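Local structure of glucose dehydrogenase (Serratia sp. FS14, 7CDY) at residues G325-L333 against G339-S347; F278-F286 against L295-D303. The protein belongs to the glucose/sorbosone dehydrogenase family, whose members have a beta-propeller fold, and carries a bound calcium ion. One frame throughout, in Å; residues are numbered along the deposited sequence.

Contact 1. Residues G325-L333 against G339-S347; sequences GPDGYLYLL and GKLLKVGAS
Leu-330 and Leu-332 pair with Val-344 and Leu-342 in the last beta hairpin of the chain, made of strands 330-334 and 339-345, whose N-to-C directions in these segments lie 163° apart. Both are hydrogen-bonded pairs: Val-344 N donates to Leu-330 O at 2.8 Å, Leu-342 N donates to Leu-332 O at 2.9 Å, and each bond is matched by its reverse. On the face that carries these four residues, Leu-332 CD1 meets Val-344 CG2 at 3.9 Å. Leu-333 and Leu-341 form a non-hydrogen-bonded pair on the other face, where Leu-333 CD2 packs 3.9 Å from Leu-341 CD1. The hairpin belongs to an antiparallel sheet of the propeller built from both ends of the chain: strand 319-324 borders 330-334 and strand 3-19 borders 339-345, consistent with the ring closure known from beta-propellers. Lys-343 has CG anti to the backbone N (chi1 -179°) and stays extended beyond, which lays it alongside Tyr-331 and over one face of Tyr-329. There CE stands 3.4 Å from the centroid of the Tyr-329 ring, 11° off the normal, a CH-pi contact, and NZ follows with a cation-pi contact at 4.3 Å from that centroid. Lys-343 CD passes 3.7 Å from Tyr-331 OH. Asp-327 OD1 accepts from Tyr-329 N in an Asx turn, met from above the carboxylate plane. Asp-327 OD2 accepts from Tyr-331 OH and from a water that also accepts from Lys-343 NZ, bridging two charges 4.4 Å apart, too far for a salt bridge.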
# COMPACT_ATOMS: atom_id res chain seq x y z
N GLY A 325 -10.72 -5.21 -10.51
CA GLY A 325 -10.37 -6.19 -11.51
C GLY A 325 -10.77 -5.78 -12.91
O GLY A 325 -11.72 -5.03 -13.12
N PRO A 326 -10.03 -6.28 -13.91
CA PRO A 326 -10.40 -5.96 -15.31
C PRO A 326 -11.77 -6.46 -15.71
O PRO A 326 -12.32 -5.98 -16.71
CB PRO A 326 -9.28 -6.62 -16.13
CG PRO A 326 -8.69 -7.66 -15.22
CD PRO A 326 -8.81 -7.10 -13.83
N ASP A 327 -12.34 -7.41 -14.98
CA ASP A 327 -13.67 -7.95 -15.25
C ASP A 327 -14.79 -7.13 -14.62
O ASP A 327 -15.96 -7.51 -14.75
CB ASP A 327 -13.76 -9.40 -14.76
CG ASP A 327 -13.46 -9.54 -13.27
OD1 ASP A 327 -13.19 -8.51 -12.61
OD2 ASP A 327 -13.51 -10.68 -12.76
N GLY A 328 -14.46 -6.04 -13.94
CA GLY A 328 -15.46 -5.19 -13.32
C GLY A 328 -15.84 -5.54 -11.90
O GLY A 328 -16.73 -4.89 -11.35
N TYR A 329 -15.21 -6.54 -11.29
CA TYR A 329 -15.43 -6.87 -9.89
C TYR A 329 -14.29 -6.33 -9.03
O TYR A 329 -13.20 -6.04 -9.52
CB TYR A 329 -15.52 -8.39 -9.69
CG TYR A 329 -16.78 -9.02 -10.21
CD1 TYR A 329 -16.87 -9.47 -11.53
CD2 TYR A 329 -17.89 -9.19 -9.39
CE1 TYR A 329 -18.02 -10.06 -12.01
CE2 TYR A 329 -19.05 -9.78 -9.87
CZ TYR A 329 -19.11 -10.21 -11.17
OH TYR A 329 -20.26 -10.79 -11.64
N LEU A 330 -14.57 -6.19 -7.74
CA LEU A 330 -13.51 -5.91 -6.77
C LEU A 330 -12.95 -7.22 -6.25
O LEU A 330 -13.68 -8.20 -6.10
CB LEU A 330 -14.04 -5.09 -5.60
CG LEU A 330 -14.52 -3.67 -5.89
CD1 LEU A 330 -15.11 -3.07 -4.63
CD2 LEU A 330 -13.36 -2.82 -6.39
N TYR A 331 -11.66 -7.23 -5.96
CA TYR A 331 -10.97 -8.39 -5.41
C TYR A 331 -10.32 -7.99 -4.10
O TYR A 331 -9.59 -6.99 -4.03
CB TYR A 331 -9.94 -8.93 -6.41
CG TYR A 331 -10.59 -9.65 -7.58
CD1 TYR A 331 -11.20 -8.93 -8.61
CD2 TYR A 331 -10.62 -11.03 -7.64
CE1 TYR A 331 -11.81 -9.59 -9.67
CE2 TYR A 331 -11.22 -11.69 -8.69
CZ TYR A 331 -11.81 -10.97 -9.70
OH TYR A 331 -12.41 -11.65 -10.75
N LEU A 332 -10.59 -8.77 -3.05
CA LEU A 332 -10.11 -8.47 -1.70
C LEU A 332 -9.30 -9.63 -1.15
O LEU A 332 -9.51 -10.79 -1.54
CB LEU A 332 -11.29 -8.25 -0.73
CG LEU A 332 -12.43 -7.31 -1.12
CD1 LEU A 332 -13.38 -7.12 0.06
CD2 LEU A 332 -11.93 -5.98 -1.63
N LEU A 333 -8.39 -9.31 -0.23
CA LEU A 333 -7.74 -10.31 0.61
C LEU A 333 -8.09 -10.04 2.07
O LEU A 333 -8.19 -8.88 2.48
CB LEU A 333 -6.22 -10.25 0.49
CG LEU A 333 -5.65 -10.52 -0.90
CD1 LEU A 333 -4.14 -10.21 -0.97
CD2 LEU A 333 -5.92 -11.95 -1.34
N GLY A 339 -6.62 -17.01 5.51
CA GLY A 339 -6.96 -15.85 4.72
C GLY A 339 -7.66 -16.23 3.43
O GLY A 339 -7.44 -17.30 2.87
N LYS A 340 -8.49 -15.31 2.95
CA LYS A 340 -9.36 -15.54 1.81
C LYS A 340 -9.10 -14.55 0.69
O LYS A 340 -8.73 -13.39 0.93
CB LYS A 340 -10.84 -15.41 2.21
CG LYS A 340 -11.26 -16.18 3.48
CD LYS A 340 -11.04 -17.67 3.36
CE LYS A 340 -11.85 -18.44 4.42
NZ LYS A 340 -11.43 -18.06 5.80
N LEU A 341 -9.31 -15.01 -0.55
CA LEU A 341 -9.46 -14.16 -1.72
C LEU A 341 -10.95 -14.08 -2.03
O LEU A 341 -11.61 -15.11 -2.21
CB LEU A 341 -8.71 -14.78 -2.91
CG LEU A 341 -8.91 -14.13 -4.28
CD1 LEU A 341 -8.27 -12.75 -4.32
CD2 LEU A 341 -8.30 -15.04 -5.36
N LEU A 342 -11.48 -12.86 -2.07
CA LEU A 342 -12.91 -12.62 -2.28
C LEU A 342 -13.13 -11.82 -3.56
O LEU A 342 -12.39 -10.89 -3.86
CB LEU A 342 -13.51 -11.81 -1.13
CG LEU A 342 -13.31 -12.38 0.27
CD1 LEU A 342 -13.90 -11.43 1.31
CD2 LEU A 342 -13.92 -13.77 0.40
N LYS A 343 -14.20 -12.17 -4.27
CA LYS A 343 -14.65 -11.43 -5.44
C LYS A 343 -15.98 -10.76 -5.08
O LYS A 343 -16.93 -11.44 -4.67
CB LYS A 343 -14.83 -12.40 -6.61
CG LYS A 343 -15.28 -11.78 -7.91
CD LYS A 343 -15.40 -12.88 -8.96
CE LYS A 343 -16.29 -12.48 -10.12
NZ LYS A 343 -16.41 -13.58 -11.12
N VAL A 344 -16.00 -9.45 -5.22
CA VAL A 344 -17.14 -8.65 -4.71
C VAL A 344 -17.75 -7.80 -5.80
O VAL A 344 -17.06 -7.16 -6.52
CB VAL A 344 -16.68 -7.76 -3.54
CG1 VAL A 344 -17.85 -6.96 -3.01
CG2 VAL A 344 -16.07 -8.58 -2.42
N GLY A 345 -19.08 -7.85 -5.88
CA GLY A 345 -19.85 -7.10 -6.88
C GLY A 345 -20.99 -6.34 -6.23
O GLY A 345 -21.37 -6.63 -5.16
N ALA A 346 -21.53 -5.40 -6.96
CA ALA A 346 -22.61 -4.56 -6.42
C ALA A 346 -23.94 -5.29 -6.26
O ALA A 346 -24.60 -4.92 -5.33
CB ALA A 346 -22.72 -3.27 -7.18
N SER A 347 -24.30 -6.23 -7.13
CA SER A 347 -25.57 -7.03 -7.03
C SER A 347 -25.67 -7.96 -8.24
O SER A 347 -26.74 -8.57 -8.37
CB SER A 347 -26.97 -6.35 -6.88
OG SER A 347 -26.98 -5.04 -7.38
O HOH W 1 -15.35 -12.82 -13.30

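Contact 2. Residues F278-F286 against L295-D303; sequences FPAWRHSLF and LIRLTLEGD
Arg-297 has CG anti to the backbone N (chi1 -178°) and a bend at chi3 (77°), a shape that runs its aliphatic part beside Phe-286 and then turns the guanidinium to Ser-284. Ser-284 OG, beside its own backbone N, receives Arg-297 NH1 at 2.8 Å; with 133° at the hydrogen the bond is bent, and the hydroxyl sits near the guanidinium edge but tilted out of its plane. Arg-297 NE is taken by a salt bridge to Glu-309 on the adjoining strand 304-311, so NH1 and NE have different partners. Along the way, Arg-297 CD touches Phe-286 CZ at 3.3 Å, and CG makes a CH-pi contact over a face of that ring. Trp-281 closes in obliquely, its CD1 3.8 Å from Arg-297 CD, while Phe-286 CZ stands over the centre of the indole. Phe-286 also uses CD2, 3.9 Å from Leu-295 CD2. On the opposite face of the sheet, Leu-285 pairs with Leu-298, and Leu-285 CB packs 4.1 Å from Leu-300 CD1. Backbone bonds fix this register: Leu-285 N reaches Leu-298 O at 2.8 Å, with the reverse bond equally short. Just before the strand, where a type II turn runs from Trp-281 to Ser-284, Leu-300 N donates to His-283 O at 3.0 Å. Strands 284-289 and 294-301 thus form the inner hairpin between strands 267-273 and 304-311, the four-stranded antiparallel meander of a beta-propeller blade.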
# COMPACT_ATOMS: atom_id res chain seq x y z
N PHE A 278 -20.58 -2.40 -12.94
CA PHE A 278 -21.41 -1.84 -11.87
C PHE A 278 -21.36 -0.33 -11.98
O PHE A 278 -20.58 0.34 -11.29
CB PHE A 278 -20.95 -2.34 -10.50
CG PHE A 278 -20.97 -3.83 -10.38
CD1 PHE A 278 -22.17 -4.53 -10.44
CD2 PHE A 278 -19.79 -4.54 -10.22
CE1 PHE A 278 -22.19 -5.91 -10.33
CE2 PHE A 278 -19.81 -5.92 -10.11
CZ PHE A 278 -21.02 -6.60 -10.17
N PRO A 279 -22.19 0.26 -12.85
CA PRO A 279 -22.11 1.71 -13.08
C PRO A 279 -22.30 2.54 -11.82
O PRO A 279 -21.74 3.64 -11.72
CB PRO A 279 -23.21 1.97 -14.11
CG PRO A 279 -23.43 0.64 -14.77
CD PRO A 279 -23.20 -0.38 -13.71
N ALA A 280 -23.08 2.04 -10.86
CA ALA A 280 -23.29 2.79 -9.62
C ALA A 280 -22.01 2.96 -8.82
O ALA A 280 -21.92 3.88 -8.00
CB ALA A 280 -24.34 2.09 -8.76
N TRP A 281 -21.02 2.10 -9.05
CA TRP A 281 -19.76 2.18 -8.33
C TRP A 281 -18.74 3.08 -9.02
O TRP A 281 -17.69 3.35 -8.43
CB TRP A 281 -19.17 0.78 -8.16
CG TRP A 281 -19.73 0.00 -7.01
CD1 TRP A 281 -20.68 0.41 -6.13
CD2 TRP A 281 -19.35 -1.32 -6.62
NE1 TRP A 281 -20.92 -0.59 -5.20
CE2 TRP A 281 -20.11 -1.66 -5.49
CE3 TRP A 281 -18.43 -2.25 -7.12
CZ2 TRP A 281 -19.99 -2.89 -4.85
CZ3 TRP A 281 -18.31 -3.47 -6.48
CH2 TRP A 281 -19.09 -3.78 -5.36
N ARG A 282 -19.01 3.53 -10.24
CA ARG A 282 -18.05 4.38 -10.93
C ARG A 282 -17.85 5.68 -10.15
O ARG A 282 -18.79 6.20 -9.54
CB ARG A 282 -18.52 4.68 -12.35
CG ARG A 282 -18.55 3.43 -13.24
CD ARG A 282 -18.95 3.75 -14.69
NE ARG A 282 -18.25 4.92 -15.21
CZ ARG A 282 -16.98 4.93 -15.60
NH1 ARG A 282 -16.26 3.82 -15.54
NH2 ARG A 282 -16.44 6.05 -16.06
N HIS A 283 -16.61 6.16 -10.13
CA HIS A 283 -16.23 7.36 -9.39
C HIS A 283 -16.29 7.16 -7.87
O HIS A 283 -16.45 8.12 -7.12
CB HIS A 283 -16.98 8.61 -9.86
CG HIS A 283 -16.71 8.95 -11.29
ND1 HIS A 283 -15.51 9.49 -11.71
CD2 HIS A 283 -17.45 8.77 -12.41
CE1 HIS A 283 -15.55 9.66 -13.02
NE2 HIS A 283 -16.71 9.23 -13.47
N SER A 284 -16.15 5.91 -7.42
CA SER A 284 -15.99 5.59 -6.02
C SER A 284 -14.57 5.10 -5.75
O SER A 284 -13.90 4.57 -6.64
CB SER A 284 -17.00 4.51 -5.58
OG SER A 284 -18.30 5.05 -5.45
N LEU A 285 -14.14 5.28 -4.50
CA LEU A 285 -12.85 4.81 -4.01
C LEU A 285 -13.14 3.81 -2.90
O LEU A 285 -13.85 4.12 -1.94
CB LEU A 285 -12.05 5.99 -3.46
CG LEU A 285 -10.76 5.66 -2.72
CD1 LEU A 285 -9.82 4.91 -3.66
CD2 LEU A 285 -10.10 6.93 -2.19
N PHE A 286 -12.61 2.60 -3.04
CA PHE A 286 -12.83 1.54 -2.07
C PHE A 286 -11.58 1.34 -1.22
O PHE A 286 -10.46 1.30 -1.74
CB PHE A 286 -13.17 0.24 -2.80
CG PHE A 286 -14.54 0.24 -3.42
CD1 PHE A 286 -14.75 0.72 -4.70
CD2 PHE A 286 -15.62 -0.22 -2.70
CE1 PHE A 286 -16.02 0.72 -5.26
CE2 PHE A 286 -16.89 -0.24 -3.25
CZ PHE A 286 -17.08 0.24 -4.54
N LEU A 295 -15.49 -3.04 4.33
CA LEU A 295 -15.05 -2.36 3.13
C LEU A 295 -15.70 -0.99 3.08
O LEU A 295 -16.92 -0.88 3.24
CB LEU A 295 -15.45 -3.18 1.91
CG LEU A 295 -15.08 -2.62 0.54
CD1 LEU A 295 -13.56 -2.57 0.35
CD2 LEU A 295 -15.73 -3.46 -0.55
N ILE A 296 -14.90 0.04 2.90
CA ILE A 296 -15.36 1.42 2.86
C ILE A 296 -15.49 1.84 1.41
O ILE A 296 -14.59 1.59 0.60
CB ILE A 296 -14.37 2.34 3.60
CG1 ILE A 296 -14.30 1.96 5.08
CG2 ILE A 296 -14.74 3.80 3.41
CD1 ILE A 296 -13.10 2.55 5.80
N ARG A 297 -16.61 2.48 1.06
CA ARG A 297 -16.78 3.06 -0.26
C ARG A 297 -16.98 4.57 -0.13
O ARG A 297 -17.95 5.02 0.49
CB ARG A 297 -17.98 2.45 -0.99
CG ARG A 297 -18.13 3.00 -2.40
CD ARG A 297 -19.25 2.32 -3.16
NE ARG A 297 -20.56 2.78 -2.74
CZ ARG A 297 -21.26 3.71 -3.38
NH1 ARG A 297 -20.77 4.28 -4.48
NH2 ARG A 297 -22.45 4.07 -2.93
N LEU A 298 -16.06 5.34 -0.72
CA LEU A 298 -16.17 6.80 -0.74
C LEU A 298 -16.64 7.24 -2.12
O LEU A 298 -16.00 6.91 -3.12
CB LEU A 298 -14.82 7.44 -0.42
CG LEU A 298 -14.18 7.05 0.91
CD1 LEU A 298 -12.87 7.79 1.11
CD2 LEU A 298 -15.15 7.35 2.04
N THR A 299 -17.74 7.99 -2.17
CA THR A 299 -18.19 8.57 -3.43
C THR A 299 -17.41 9.86 -3.67
O THR A 299 -17.30 10.70 -2.77
CB THR A 299 -19.68 8.86 -3.34
OG1 THR A 299 -20.40 7.64 -3.12
CG2 THR A 299 -20.18 9.51 -4.62
N LEU A 300 -16.88 10.02 -4.88
CA LEU A 300 -16.04 11.17 -5.21
C LEU A 300 -16.74 12.07 -6.22
O LEU A 300 -17.40 11.60 -7.14
CB LEU A 300 -14.72 10.73 -5.83
CG LEU A 300 -13.91 9.69 -5.06
CD1 LEU A 300 -12.64 9.32 -5.85
CD2 LEU A 300 -13.56 10.21 -3.67
N GLU A 301 -16.56 13.37 -6.03
CA GLU A 301 -16.88 14.37 -7.04
C GLU A 301 -15.58 15.13 -7.29
O GLU A 301 -15.21 16.02 -6.51
CB GLU A 301 -18.02 15.27 -6.56
CG GLU A 301 -19.36 14.56 -6.57
CD GLU A 301 -20.52 15.41 -6.05
OE1 GLU A 301 -20.32 16.61 -5.80
OE2 GLU A 301 -21.63 14.85 -5.90
N GLY A 302 -14.86 14.74 -8.33
CA GLY A 302 -13.52 15.26 -8.51
C GLY A 302 -12.65 14.86 -7.33
O GLY A 302 -12.55 13.68 -6.97
N ASP A 303 -12.03 15.85 -6.69
CA ASP A 303 -11.18 15.59 -5.54
C ASP A 303 -11.92 15.68 -4.22
O ASP A 303 -11.29 15.70 -3.16
CB ASP A 303 -9.97 16.54 -5.54
CG ASP A 303 -8.90 16.14 -6.55
OD1 ASP A 303 -9.07 15.11 -7.24
OD2 ASP A 303 -7.89 16.88 -6.66

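In the fold
From the N terminus, strand 3-19 enters the sheet that contact 1 will complete at the far end of the chain. Contact 2 comes first, its hairpin closing the eight-residue gap between 278-286 and 295-303. Strands 304-311 and 319-324 follow, and contact 1 then closes the five-residue gap between 325-333 and 339-347. The two loops are in series, neither nested nor crossed. Their centres lie about 15 Å apart, yet they touch: Phe-278 CD2 approaches Gly-328 O at 3.3 Å, and Trp-281 CH2 comes equally near Gly-345 C. The loop and 3-10 segment that open 278-286 thus pack this blade against the sheet that unites both chain ends.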